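Local coordinates for protein peptidoglycan D,D-transpeptidase FtsI (Yersinia pestis, PDB 6SYN) that probably cross-links septal peptidoglycan as a class B D,D-transpeptidase, and here holds a ring-opened beta-lactam in its active-site pocket, at residues R435-T440 and A461-A466; P469-V474 and A497-V502; T206-D211 and T369-A374; V258-L263 and P407-V412; T427-K432 and P493-I498. All coordinates share one frame; numbering follows the deposited sequence.

How the contacts relate
Contacts 1, 2 and 3 all rest on the antiparallel sheet of the transpeptidase domain, in the order 437-446, 455-464, 471-478, 204-211. Contacts 1 and 2, with centres about 8 Å apart, join through Gly462 N to Leu473 O at 2.9 Å; contacts 2 and 3 join through Val474 N to Val208 O at 2.8 Å. Contacts 2 and 5 share helix 492-505, and Phe495 of contact 5 packs on Ile438 and Gly462 of contact 1. The ligand meets contact 1 directly at Thr440. Contact 4 is a separate helix pair, its centre about 15 Å from that of contact 1, with the Val259 side chain about 13 Å from the ligand.

Contact 1: R435-T440 and A461-A466; sequences RIAIKT and AGVAPA. With CB9 ((2R,4S)-2-[(1R)-1-{[(2S)-2-carboxy-2-phenylacetyl]amino}-2-oxoethyl]-5,5-dimethyl-1,3-thiazolidine-4-carboxylic acid), chain D.
Ala437 and Lys439 pair with Val463 and Ala461 as neighbouring antiparallel strands, and two reciprocal pairs of backbone bonds stitch them together. Ala437 N reaches Val463 O at 3.2 Å while Val463 N returns to Ala437 O; Lys439 N and Ala461 O, 3.0 Å apart, are matched by Ala461 N to Lys439 O. Between them lies the non-hydrogen-bonded pair Ile438-Gly462, where the lack of a side chain on Gly462 goes with a CA-CA separation of only 3.9 Å. Ile438 CG1 is set between the backbone N and the carbonyl carbon (chi1 69°), which sends CD1 away, while CG2 stays beside Gly462 and packs on Phe495 of helix 492-505. On the other face Ala437 CB meets Val463 CG1 at 4.1 Å. Past the cis peptide before Pro465 the chain turns back, and Ala466 N bonds to Arg435 O at 2.9 Å from above the carbonyl plane. That end is the looser one: Arg435 is partly exposed, touches Ala466 mainly through CB, and sends its guanidinium to a salt bridge with Glu417. At the far end Lys439 and Thr440 fit the K(T/S)G motif of penicillin-binding proteins. Lys439 NZ bonds to Thr440 O at 3.0 Å and also to Ser304 OG, while Thr440 OG1 donates to the ligand carboxylate oxygen OAG at 2.7 Å. The hydrogen-bonded ladder leads to the pocket, consistent with its fixing where the carboxylate-binding hydroxyl stands.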
# COMPACT_ATOMS: atom_id res chain seq x y z
N ARG A 435 -11.43 -21.36 0.76
CA ARG A 435 -11.32 -21.21 -0.71
C ARG A 435 -10.98 -19.75 -1.03
O ARG A 435 -11.58 -18.86 -0.38
CB ARG A 435 -12.64 -21.56 -1.40
CG ARG A 435 -13.22 -22.91 -1.03
CD ARG A 435 -14.71 -22.97 -1.33
NE ARG A 435 -15.03 -22.58 -2.70
CZ ARG A 435 -16.24 -22.29 -3.16
NH1 ARG A 435 -17.29 -22.33 -2.34
NH2 ARG A 435 -16.42 -21.96 -4.43
N ILE A 436 -10.07 -19.51 -1.98
CA ILE A 436 -9.60 -18.15 -2.34
C ILE A 436 -9.59 -17.98 -3.86
O ILE A 436 -9.33 -18.97 -4.57
CB ILE A 436 -8.22 -17.82 -1.72
CG1 ILE A 436 -7.07 -18.61 -2.35
CG2 ILE A 436 -8.25 -17.99 -0.20
CD1 ILE A 436 -5.71 -18.20 -1.85
N ALA A 437 -9.88 -16.76 -4.32
CA ALA A 437 -9.82 -16.33 -5.73
C ALA A 437 -8.72 -15.27 -5.87
O ALA A 437 -8.96 -14.09 -5.54
CB ALA A 437 -11.17 -15.81 -6.16
N ILE A 438 -7.54 -15.70 -6.34
CA ILE A 438 -6.34 -14.83 -6.54
C ILE A 438 -5.94 -14.86 -8.02
O ILE A 438 -6.33 -15.77 -8.75
CB ILE A 438 -5.17 -15.28 -5.66
CG1 ILE A 438 -4.59 -16.63 -6.10
CG2 ILE A 438 -5.57 -15.30 -4.20
CD1 ILE A 438 -3.17 -16.87 -5.64
N LYS A 439 -5.12 -13.88 -8.40
CA LYS A 439 -4.32 -13.87 -9.64
C LYS A 439 -2.91 -13.41 -9.27
O LYS A 439 -2.79 -12.37 -8.59
CB LYS A 439 -4.98 -12.94 -10.66
CG LYS A 439 -4.31 -12.90 -12.02
CD LYS A 439 -4.49 -14.18 -12.82
CE LYS A 439 -3.55 -14.28 -13.99
NZ LYS A 439 -2.17 -14.57 -13.55
N THR A 440 -1.89 -14.16 -9.67
CA THR A 440 -0.47 -13.75 -9.53
C THR A 440 -0.12 -12.79 -10.67
O THR A 440 -0.91 -12.67 -11.62
CB THR A 440 0.48 -14.95 -9.55
OG1 THR A 440 0.26 -15.64 -10.78
CG2 THR A 440 0.29 -15.87 -8.37
N ALA A 461 -2.73 -10.44 -6.00
CA ALA A 461 -4.01 -9.77 -5.66
C ALA A 461 -5.08 -10.86 -5.54
O ALA A 461 -4.90 -11.93 -6.16
CB ALA A 461 -4.37 -8.77 -6.73
N GLY A 462 -6.13 -10.61 -4.77
CA GLY A 462 -7.23 -11.58 -4.65
C GLY A 462 -8.26 -11.21 -3.61
O GLY A 462 -8.20 -10.09 -3.04
N VAL A 463 -9.15 -12.16 -3.36
CA VAL A 463 -10.45 -11.98 -2.66
C VAL A 463 -10.67 -13.25 -1.82
O VAL A 463 -10.15 -14.30 -2.23
CB VAL A 463 -11.54 -11.72 -3.72
CG1 VAL A 463 -12.63 -12.78 -3.74
CG2 VAL A 463 -12.11 -10.33 -3.60
N ALA A 464 -11.37 -13.14 -0.69
CA ALA A 464 -11.66 -14.28 0.20
C ALA A 464 -12.73 -13.91 1.22
O ALA A 464 -12.93 -12.74 1.51
CB ALA A 464 -10.40 -14.73 0.91
N PRO A 465 -13.50 -14.90 1.74
CA PRO A 465 -13.54 -16.26 1.17
C PRO A 465 -14.19 -16.25 -0.22
O PRO A 465 -15.02 -15.40 -0.47
CB PRO A 465 -14.40 -17.07 2.15
CG PRO A 465 -14.46 -16.22 3.40
CD PRO A 465 -14.34 -14.78 2.93
N ALA A 466 -13.83 -17.19 -1.09
CA ALA A 466 -14.26 -17.19 -2.51
C ALA A 466 -15.73 -17.62 -2.65
O ALA A 466 -16.26 -17.50 -3.77
CB ALA A 466 -13.35 -18.06 -3.33
C CB9 D . 2.08 -11.63 -16.06
N CB9 D . 4.32 -12.16 -17.05
O CB9 D . 2.54 -10.98 -15.15
CA CB9 D . 2.90 -12.50 -17.00
CB CB9 D . 2.62 -14.01 -16.72
CAA CB9 D . 4.04 -16.79 -14.85
CAB CB9 D . 5.84 -15.07 -14.86
OAD CB9 D . 3.91 -14.83 -12.21
OAE CB9 D . 7.79 -10.67 -19.88
OAF CB9 D . 4.12 -11.20 -19.06
OAG CB9 D . 1.83 -14.82 -12.82
OAH CB9 D . 6.43 -9.55 -18.69
CAJ CB9 D . 9.21 -13.73 -15.88
CAK CB9 D . 8.70 -14.43 -16.94
CAL CB9 D . 8.81 -12.44 -15.65
CAM CB9 D . 7.77 -13.83 -17.78
CAN CB9 D . 7.87 -11.84 -16.48
NAP CB9 D . 2.24 -14.29 -15.33
SAQ CB9 D . 4.10 -15.04 -16.97
CAR CB9 D . 3.02 -14.69 -13.03
CAS CB9 D . 6.91 -10.59 -19.07
CAT CB9 D . 4.83 -11.72 -18.21
CAU CB9 D . 7.31 -12.54 -17.54
CAX CB9 D . 3.43 -14.32 -14.47
CAY CB9 D . 6.33 -11.91 -18.52
CAZ CB9 D . 4.38 -15.35 -15.17

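Contact 2: P469-V474 and A497-V502; sequences PRFALV and AIMGGV
Leu473 and Met499 mark the nearest approach of strand 471-474 to helix 497-502, their CA atoms 7.4 Å apart, with the two axes running nearly antiparallel at 157° and coming within 9.9 Å. Three helix side chains fill that gap. Met499 starts off beside the strand, CG anti to its own nitrogen, but a bend at chi2 (47°) swings the thioether inward, and the methyl CE ends between two strand residues, 3.7 Å from Phe471 CB and 3.7 Å from Leu473 CB. One turn along, Val502 CG1 lies over a face of the Phe471 ring in a CH-pi contact, 3.8 Å from the centroid and 21° off the normal, displaced toward CD2. The opposite face of that ring carries Arg470 CB over its centre, so the phenyl is sandwiched between aliphatic carbons. At the other end Leu473 crosses Ile498 at about a right angle, its CD2 branch meeting Ile498 CG2. No hydrogen bond links strand and helix here; the contact is wholly apolar. Arg470 and Phe471 both face Ala464 in a classic beta bulge. Leu473, to one side of its strand, meets helix 492-505, which has helix 183-199 behind it against Ile498 and Val502. Ala472 and Val474 turn the other way to touch helix 370-381, so the sheet lies between helices, as in the serine beta-lactamase and penicillin-binding protein fold.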
# COMPACT_ATOMS: atom_id res chain seq x y z
N PRO A 469 -17.02 -13.41 -0.82
CA PRO A 469 -15.88 -12.55 -0.51
C PRO A 469 -16.23 -11.43 0.47
O PRO A 469 -17.28 -10.83 0.33
CB PRO A 469 -15.48 -11.94 -1.86
CG PRO A 469 -16.00 -12.93 -2.89
CD PRO A 469 -17.26 -13.50 -2.27
N ARG A 470 -15.35 -11.20 1.44
CA ARG A 470 -15.47 -10.13 2.45
C ARG A 470 -14.31 -9.15 2.29
O ARG A 470 -14.52 -7.94 2.49
CB ARG A 470 -15.52 -10.76 3.85
CG ARG A 470 -16.87 -11.38 4.18
CD ARG A 470 -17.93 -10.32 4.47
NE ARG A 470 -17.52 -9.48 5.59
CZ ARG A 470 -17.72 -9.76 6.87
NH1 ARG A 470 -18.36 -10.87 7.22
NH2 ARG A 470 -17.29 -8.93 7.81
N PHE A 471 -13.12 -9.65 1.91
CA PHE A 471 -11.86 -8.87 1.91
C PHE A 471 -11.16 -9.01 0.56
O PHE A 471 -10.87 -10.14 0.13
CB PHE A 471 -10.97 -9.34 3.05
CG PHE A 471 -11.71 -9.46 4.36
CD1 PHE A 471 -12.22 -8.33 4.98
CD2 PHE A 471 -11.93 -10.69 4.94
CE1 PHE A 471 -12.91 -8.43 6.17
CE2 PHE A 471 -12.62 -10.79 6.14
CZ PHE A 471 -13.11 -9.66 6.75
N ALA A 472 -10.92 -7.88 -0.09
CA ALA A 472 -9.96 -7.74 -1.20
C ALA A 472 -8.60 -7.43 -0.59
O ALA A 472 -8.54 -6.59 0.33
CB ALA A 472 -10.43 -6.68 -2.17
N LEU A 473 -7.55 -8.12 -1.06
CA LEU A 473 -6.14 -7.87 -0.67
C LEU A 473 -5.28 -7.79 -1.92
O LEU A 473 -5.44 -8.65 -2.80
CB LEU A 473 -5.67 -8.99 0.26
CG LEU A 473 -4.21 -8.93 0.70
CD1 LEU A 473 -3.88 -7.60 1.37
CD2 LEU A 473 -3.88 -10.08 1.63
N VAL A 474 -4.42 -6.76 -1.99
CA VAL A 474 -3.30 -6.64 -2.96
C VAL A 474 -1.98 -6.65 -2.17
O VAL A 474 -1.92 -6.04 -1.08
CB VAL A 474 -3.42 -5.37 -3.83
CG1 VAL A 474 -2.17 -5.11 -4.65
CG2 VAL A 474 -4.65 -5.42 -4.74
N ALA A 497 -0.47 -15.66 4.23
CA ALA A 497 -0.21 -15.30 5.64
C ALA A 497 -1.15 -14.18 6.09
O ALA A 497 -1.72 -14.30 7.19
CB ALA A 497 1.24 -14.90 5.81
N ILE A 498 -1.31 -13.12 5.29
CA ILE A 498 -2.12 -11.92 5.67
C ILE A 498 -3.61 -12.29 5.64
O ILE A 498 -4.30 -12.03 6.64
CB ILE A 498 -1.81 -10.70 4.78
CG1 ILE A 498 -0.47 -10.06 5.18
CG2 ILE A 498 -2.95 -9.69 4.82
CD1 ILE A 498 -0.03 -8.92 4.30
N MET A 499 -4.09 -12.90 4.55
CA MET A 499 -5.54 -13.22 4.37
C MET A 499 -5.98 -14.26 5.41
O MET A 499 -7.13 -14.15 5.87
CB MET A 499 -5.83 -13.72 2.95
CG MET A 499 -7.31 -13.77 2.63
SD MET A 499 -8.20 -12.26 3.11
CE MET A 499 -8.25 -11.39 1.54
N GLY A 500 -5.10 -15.20 5.77
CA GLY A 500 -5.34 -16.22 6.81
C GLY A 500 -5.69 -15.59 8.14
O GLY A 500 -6.79 -15.85 8.65
N GLY A 501 -4.78 -14.78 8.69
CA GLY A 501 -4.97 -14.04 9.95
C GLY A 501 -6.20 -13.16 9.90
O GLY A 501 -7.00 -13.20 10.86
N VAL A 502 -6.39 -12.42 8.81
CA VAL A 502 -7.59 -11.57 8.59
C VAL A 502 -8.85 -12.42 8.84
O VAL A 502 -9.61 -12.08 9.76
CB VAL A 502 -7.59 -10.93 7.19
CG1 VAL A 502 -8.95 -10.37 6.82
CG2 VAL A 502 -6.51 -9.87 7.06

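Contact 3: T206-D211 and T369-A374; sequences TAVLVD and TPLQLA
Val208 and Ala374 lie at the middle of a helix-on-sheet contact of the beta-lactamase-like transpeptidase fold: the start of helix 370-381 runs over strand 206-211 at 34°, the axes 8.2 Å apart at their closest. Alternate residues of the strand, Thr206, Val208 and Val210, point their side chains to the helix. The two valines share one rotamer, CG1 anti to the backbone nitrogen and CG2 anti to the carbonyl carbon, yet offer different branches to the same methyl: Ala374 CB is 3.4 Å from CG1 of Val208 and 3.6 Å from CG2 of Val210, so that it touches both valines. Leu371 leaves its backbone pointing past the strand; with CG anti to the backbone nitrogen (chi1 178°) and a bend at chi2, its CD1 comes back to meet Val208 CG1 at 3.9 Å. Leu371 also touches Met220, Ile244 and Leu336. Thr206 crosses the Pro370 ring at about a right angle and touches it with both branches, OG1 3.7 Å from Pro370 CB and CG2 3.8 Å from Pro370 CG. Pro370 opens the first turn, where a capping box closes the helix start. Gln372 N gives a 3.0 Å bond to Thr369 OG1, and Gln372 reaches back with its own side chain: its OE1 accepts from Thr369 N at 3.1 Å, the donor in the amide plane on a lone pair.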
# COMPACT_ATOMS: atom_id res chain seq x y z
N THR A 206 4.13 -2.93 -0.81
CA THR A 206 2.89 -2.35 -0.24
C THR A 206 1.81 -3.43 -0.28
O THR A 206 1.79 -4.23 -1.25
CB THR A 206 2.54 -1.00 -0.87
OG1 THR A 206 1.12 -0.90 -1.03
CG2 THR A 206 3.21 -0.74 -2.20
N ALA A 207 1.02 -3.49 0.79
CA ALA A 207 -0.17 -4.35 0.95
C ALA A 207 -1.37 -3.45 1.22
O ALA A 207 -1.27 -2.61 2.15
CB ALA A 207 0.05 -5.34 2.06
N VAL A 208 -2.43 -3.59 0.43
CA VAL A 208 -3.73 -2.89 0.66
C VAL A 208 -4.81 -3.95 0.87
O VAL A 208 -4.90 -4.89 0.05
CB VAL A 208 -4.08 -1.93 -0.50
CG1 VAL A 208 -5.39 -1.20 -0.24
CG2 VAL A 208 -2.96 -0.92 -0.74
N LEU A 209 -5.58 -3.80 1.95
CA LEU A 209 -6.73 -4.65 2.34
C LEU A 209 -8.00 -3.80 2.37
O LEU A 209 -8.04 -2.82 3.15
CB LEU A 209 -6.46 -5.25 3.72
CG LEU A 209 -7.51 -6.24 4.22
CD1 LEU A 209 -7.36 -7.58 3.52
CD2 LEU A 209 -7.41 -6.41 5.73
N VAL A 210 -9.00 -4.16 1.57
CA VAL A 210 -10.26 -3.39 1.40
C VAL A 210 -11.45 -4.29 1.73
O VAL A 210 -11.46 -5.46 1.29
CB VAL A 210 -10.37 -2.81 -0.02
CG1 VAL A 210 -11.66 -2.01 -0.21
CG2 VAL A 210 -9.16 -1.97 -0.37
N ASP A 211 -12.41 -3.75 2.49
CA ASP A 211 -13.74 -4.35 2.73
C ASP A 211 -14.49 -4.37 1.40
O ASP A 211 -14.64 -3.30 0.78
CB ASP A 211 -14.50 -3.58 3.80
CG ASP A 211 -15.59 -4.39 4.48
OD1 ASP A 211 -16.46 -4.92 3.76
OD2 ASP A 211 -15.54 -4.52 5.71
N THR A 369 -2.01 2.88 -9.04
CA THR A 369 -1.56 2.80 -7.63
C THR A 369 -1.95 1.42 -7.10
O THR A 369 -2.88 0.80 -7.62
CB THR A 369 -2.11 3.94 -6.76
OG1 THR A 369 -3.53 3.80 -6.65
CG2 THR A 369 -1.77 5.31 -7.30
N PRO A 370 -1.21 0.86 -6.12
CA PRO A 370 -1.67 -0.32 -5.38
C PRO A 370 -3.11 -0.18 -4.86
O PRO A 370 -3.86 -1.14 -4.96
CB PRO A 370 -0.65 -0.40 -4.24
CG PRO A 370 0.63 0.11 -4.89
CD PRO A 370 0.16 1.26 -5.75
N LEU A 371 -3.47 1.00 -4.34
CA LEU A 371 -4.84 1.30 -3.85
C LEU A 371 -5.85 1.13 -4.99
O LEU A 371 -6.95 0.57 -4.74
CB LEU A 371 -4.89 2.71 -3.26
CG LEU A 371 -6.27 3.15 -2.75
CD1 LEU A 371 -6.80 2.18 -1.70
CD2 LEU A 371 -6.24 4.57 -2.21
N GLN A 372 -5.50 1.58 -6.20
CA GLN A 372 -6.37 1.48 -7.40
C GLN A 372 -6.62 0.00 -7.71
O GLN A 372 -7.78 -0.35 -8.03
CB GLN A 372 -5.76 2.21 -8.59
CG GLN A 372 -6.14 3.68 -8.66
CD GLN A 372 -5.63 4.33 -9.92
OE1 GLN A 372 -4.50 4.10 -10.33
NE2 GLN A 372 -6.47 5.14 -10.54
N LEU A 373 -5.58 -0.82 -7.58
CA LEU A 373 -5.62 -2.29 -7.85
C LEU A 373 -6.48 -3.00 -6.79
O LEU A 373 -7.17 -3.96 -7.15
CB LEU A 373 -4.18 -2.82 -7.87
CG LEU A 373 -4.03 -4.29 -8.27
CD1 LEU A 373 -4.60 -4.54 -9.66
CD2 LEU A 373 -2.57 -4.72 -8.23
N ALA A 374 -6.43 -2.53 -5.54
CA ALA A 374 -7.22 -3.08 -4.41
C ALA A 374 -8.70 -2.87 -4.70
O ALA A 374 -9.50 -3.80 -4.45
CB ALA A 374 -6.81 -2.43 -3.12

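Contact 4: V258-L263 and P407-V412; sequences VVMTAL and PLVRTV
Met260 and Val412 meet with no flat group between them: no ring, amide or carboxylate face to pack on, and the guanidinium of Arg410 turns off the other side of its helix to a salt bridge with Glu406. The long thioether of Met260 carries the contact instead. Its CG is anti to the carbonyl carbon (chi1 -77°) and the chain runs extended from there, which carries it obliquely across Val412: CG lies 3.7 Å from Val412 CG2, and the terminal CE 3.7 Å from Val412 CG1. The same CE touches Val409 CG1. Val412 CG2 is shared further, meeting Leu263 CD1 at 3.5 Å and Val259 CG1 at 3.8 Å, so this one methyl fits among three residues of helix 258-263. Leu408, a turn earlier than Val412 on helix 407-412, sets CD2 3.6 Å from the backbone oxygen of Met260. The helices cross at 133° with their axes 9.9 Å apart. Helix 255-264 begins at Lys255, three residues after Ser252, and both belong to the ligand pocket, though the Val259 side chain is about 13 Å from the ligand. No hydrogen bond crosses the interface, so these two helices are held by burial of aliphatic and thioether surface.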
# COMPACT_ATOMS: atom_id res chain seq x y z
N VAL A 258 -9.95 -9.26 -18.45
CA VAL A 258 -9.90 -9.65 -19.90
C VAL A 258 -10.89 -10.80 -20.12
O VAL A 258 -11.67 -10.74 -21.09
CB VAL A 258 -8.49 -10.04 -20.38
CG1 VAL A 258 -8.51 -10.44 -21.84
CG2 VAL A 258 -7.47 -8.94 -20.13
N VAL A 259 -10.85 -11.80 -19.24
CA VAL A 259 -11.74 -12.99 -19.28
C VAL A 259 -13.19 -12.52 -19.16
O VAL A 259 -14.03 -13.01 -19.92
CB VAL A 259 -11.37 -14.01 -18.18
CG1 VAL A 259 -12.42 -15.10 -18.02
CG2 VAL A 259 -10.01 -14.63 -18.46
N MET A 260 -13.46 -11.56 -18.27
CA MET A 260 -14.82 -11.01 -18.05
C MET A 260 -15.33 -10.37 -19.34
O MET A 260 -16.45 -10.72 -19.77
CB MET A 260 -14.82 -9.98 -16.91
CG MET A 260 -14.76 -10.62 -15.53
SD MET A 260 -14.37 -9.45 -14.20
CE MET A 260 -14.24 -10.57 -12.81
N THR A 261 -14.55 -9.48 -19.95
CA THR A 261 -14.91 -8.76 -21.19
C THR A 261 -15.25 -9.77 -22.29
O THR A 261 -16.32 -9.64 -22.91
CB THR A 261 -13.80 -7.80 -21.62
OG1 THR A 261 -13.44 -7.01 -20.49
CG2 THR A 261 -14.20 -6.88 -22.75
N ALA A 262 -14.38 -10.76 -22.51
CA ALA A 262 -14.47 -11.76 -23.60
C ALA A 262 -15.74 -12.61 -23.43
O ALA A 262 -16.37 -12.92 -24.45
CB ALA A 262 -13.23 -12.61 -23.62
N LEU A 263 -16.09 -12.97 -22.19
CA LEU A 263 -17.35 -13.69 -21.88
C LEU A 263 -18.55 -12.83 -22.29
O LEU A 263 -19.40 -13.34 -23.04
CB LEU A 263 -17.37 -14.05 -20.38
CG LEU A 263 -16.39 -15.14 -19.95
CD1 LEU A 263 -16.34 -15.27 -18.43
CD2 LEU A 263 -16.76 -16.48 -20.56
N PRO A 407 -23.51 -12.89 -12.07
CA PRO A 407 -23.17 -14.29 -12.37
C PRO A 407 -21.96 -14.41 -13.31
O PRO A 407 -21.25 -15.41 -13.25
CB PRO A 407 -24.44 -14.88 -13.01
CG PRO A 407 -25.51 -13.80 -12.87
CD PRO A 407 -24.76 -12.48 -12.72
N LEU A 408 -21.77 -13.39 -14.16
CA LEU A 408 -20.60 -13.22 -15.06
C LEU A 408 -19.32 -13.13 -14.21
O LEU A 408 -18.35 -13.85 -14.54
CB LEU A 408 -20.81 -11.95 -15.90
CG LEU A 408 -19.99 -11.86 -17.18
CD1 LEU A 408 -20.64 -10.91 -18.17
CD2 LEU A 408 -18.56 -11.44 -16.89
N VAL A 409 -19.33 -12.31 -13.15
CA VAL A 409 -18.15 -12.05 -12.27
C VAL A 409 -17.89 -13.30 -11.40
O VAL A 409 -16.70 -13.64 -11.19
CB VAL A 409 -18.35 -10.78 -11.41
CG1 VAL A 409 -17.18 -10.52 -10.47
CG2 VAL A 409 -18.61 -9.55 -12.26
N ARG A 410 -18.96 -13.95 -10.91
CA ARG A 410 -18.88 -15.09 -9.96
C ARG A 410 -18.21 -16.28 -10.67
O ARG A 410 -17.36 -16.93 -10.04
CB ARG A 410 -20.27 -15.46 -9.43
CG ARG A 410 -20.29 -16.65 -8.48
CD ARG A 410 -21.56 -16.78 -7.66
NE ARG A 410 -21.52 -15.91 -6.49
CZ ARG A 410 -22.42 -14.97 -6.17
NH1 ARG A 410 -23.48 -14.76 -6.94
NH2 ARG A 410 -22.25 -14.25 -5.08
N THR A 411 -18.57 -16.51 -11.94
CA THR A 411 -17.96 -17.54 -12.82
C THR A 411 -16.45 -17.29 -12.91
O THR A 411 -15.70 -18.28 -12.83
CB THR A 411 -18.61 -17.56 -14.21
OG1 THR A 411 -19.88 -18.20 -14.09
CG2 THR A 411 -17.81 -18.30 -15.25
N VAL A 412 -16.02 -16.04 -13.08
CA VAL A 412 -14.58 -15.67 -13.23
C VAL A 412 -13.90 -15.73 -11.86
O VAL A 412 -12.74 -16.17 -11.80
CB VAL A 412 -14.40 -14.30 -13.91
CG1 VAL A 412 -12.94 -13.86 -13.92
CG2 VAL A 412 -14.96 -14.30 -15.32

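Contact 5: T427-K432 and P493-I498; sequences TKAAIK and PVFGAI
The exposed Lys428 comes first, in a short 3-10 segment, and lays its CB against Pro493 CD at 4.1 Å while its ammonium end leads away from the helix. Its carbonyl oxygen also faces the proline, 3.7 Å from Pro493 CA. Ala429, which is buried, follows, and here the two backbones are closest: its CA is 4.0 Å from that of Gly496, which has no side chain to hold them apart. Ala429 O comes 3.4 Å from Gly496 CA, and the methyl CB approaches Phe495 CD1 obliquely at 4.2 Å. Past Ala430, Ile431 turns back to the helix; with CG1 anti to the carbonyl carbon (chi1 -49°), its CD1 reaches Gly496 O and also packs on Met499. Phe495 carries the contact inward, onto Leu473 of strand 471-478, while Val494 turns away from the loop to pack on helix 183-199.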
# COMPACT_ATOMS: atom_id res chain seq x y z
N THR A 427 -0.23 -21.36 -5.64
CA THR A 427 -0.49 -22.42 -4.62
C THR A 427 0.06 -21.99 -3.25
O THR A 427 -0.56 -22.38 -2.23
CB THR A 427 0.13 -23.75 -5.06
OG1 THR A 427 1.41 -23.46 -5.61
CG2 THR A 427 -0.72 -24.49 -6.07
N LYS A 428 1.16 -21.23 -3.22
CA LYS A 428 1.84 -20.78 -1.98
C LYS A 428 0.92 -19.88 -1.15
O LYS A 428 1.16 -19.78 0.07
CB LYS A 428 3.18 -20.11 -2.29
CG LYS A 428 4.37 -21.06 -2.28
CD LYS A 428 5.65 -20.49 -2.86
CE LYS A 428 6.59 -21.55 -3.39
NZ LYS A 428 7.18 -22.38 -2.31
N ALA A 429 -0.10 -19.27 -1.77
CA ALA A 429 -1.08 -18.37 -1.10
C ALA A 429 -2.25 -19.17 -0.50
O ALA A 429 -3.08 -18.54 0.17
CB ALA A 429 -1.60 -17.36 -2.09
N ALA A 430 -2.33 -20.49 -0.74
CA ALA A 430 -3.44 -21.34 -0.27
C ALA A 430 -3.55 -21.23 1.26
O ALA A 430 -2.50 -21.26 1.93
CB ALA A 430 -3.25 -22.78 -0.69
N ILE A 431 -4.79 -21.10 1.75
CA ILE A 431 -5.13 -20.95 3.20
C ILE A 431 -5.88 -22.20 3.64
O ILE A 431 -6.87 -22.55 2.97
CB ILE A 431 -5.97 -19.69 3.43
CG1 ILE A 431 -5.33 -18.47 2.75
CG2 ILE A 431 -6.23 -19.47 4.91
CD1 ILE A 431 -5.69 -17.16 3.38
N LYS A 432 -5.46 -22.82 4.74
CA LYS A 432 -6.04 -24.08 5.25
C LYS A 432 -7.47 -23.82 5.71
O LYS A 432 -7.66 -22.98 6.63
CB LYS A 432 -5.17 -24.66 6.37
CG LYS A 432 -3.76 -25.09 5.97
CD LYS A 432 -3.71 -26.26 5.00
CE LYS A 432 -2.30 -26.72 4.68
NZ LYS A 432 -1.73 -27.58 5.74
N PRO A 493 2.86 -16.12 -1.00
CA PRO A 493 2.94 -16.58 0.38
C PRO A 493 2.56 -15.48 1.38
O PRO A 493 1.89 -15.79 2.35
CB PRO A 493 4.40 -17.02 0.58
CG PRO A 493 5.17 -16.38 -0.56
CD PRO A 493 4.17 -16.15 -1.67
N VAL A 494 2.99 -14.24 1.12
CA VAL A 494 2.68 -13.05 1.98
C VAL A 494 1.17 -12.79 1.93
O VAL A 494 0.61 -12.42 2.98
CB VAL A 494 3.48 -11.80 1.55
CG1 VAL A 494 3.12 -10.59 2.39
CG2 VAL A 494 4.98 -12.04 1.60
N PHE A 495 0.54 -12.97 0.77
CA PHE A 495 -0.94 -12.87 0.61
C PHE A 495 -1.61 -13.91 1.52
O PHE A 495 -2.54 -13.54 2.26
CB PHE A 495 -1.37 -13.07 -0.84
CG PHE A 495 -2.86 -12.98 -1.05
CD1 PHE A 495 -3.71 -13.99 -0.61
CD2 PHE A 495 -3.42 -11.88 -1.69
CE1 PHE A 495 -5.08 -13.91 -0.81
CE2 PHE A 495 -4.79 -11.80 -1.88
CZ PHE A 495 -5.62 -12.81 -1.44
N GLY A 496 -1.14 -15.16 1.46
CA GLY A 496 -1.70 -16.28 2.23
C GLY A 496 -1.65 -16.01 3.72
O GLY A 496 -2.71 -16.12 4.38
N ALA A 497 -0.47 -15.66 4.23
CA ALA A 497 -0.21 -15.30 5.64
C ALA A 497 -1.15 -14.18 6.09
O ALA A 497 -1.72 -14.30 7.19
CB ALA A 497 1.24 -14.90 5.81
N ILE A 498 -1.31 -13.12 5.29
CA ILE A 498 -2.12 -11.92 5.67
C ILE A 498 -3.61 -12.29 5.64
O ILE A 498 -4.30 -12.03 6.64
CB ILE A 498 -1.81 -10.70 4.78
CG1 ILE A 498 -0.47 -10.06 5.18
CG2 ILE A 498 -2.95 -9.69 4.82
CD1 ILE A 498 -0.03 -8.92 4.30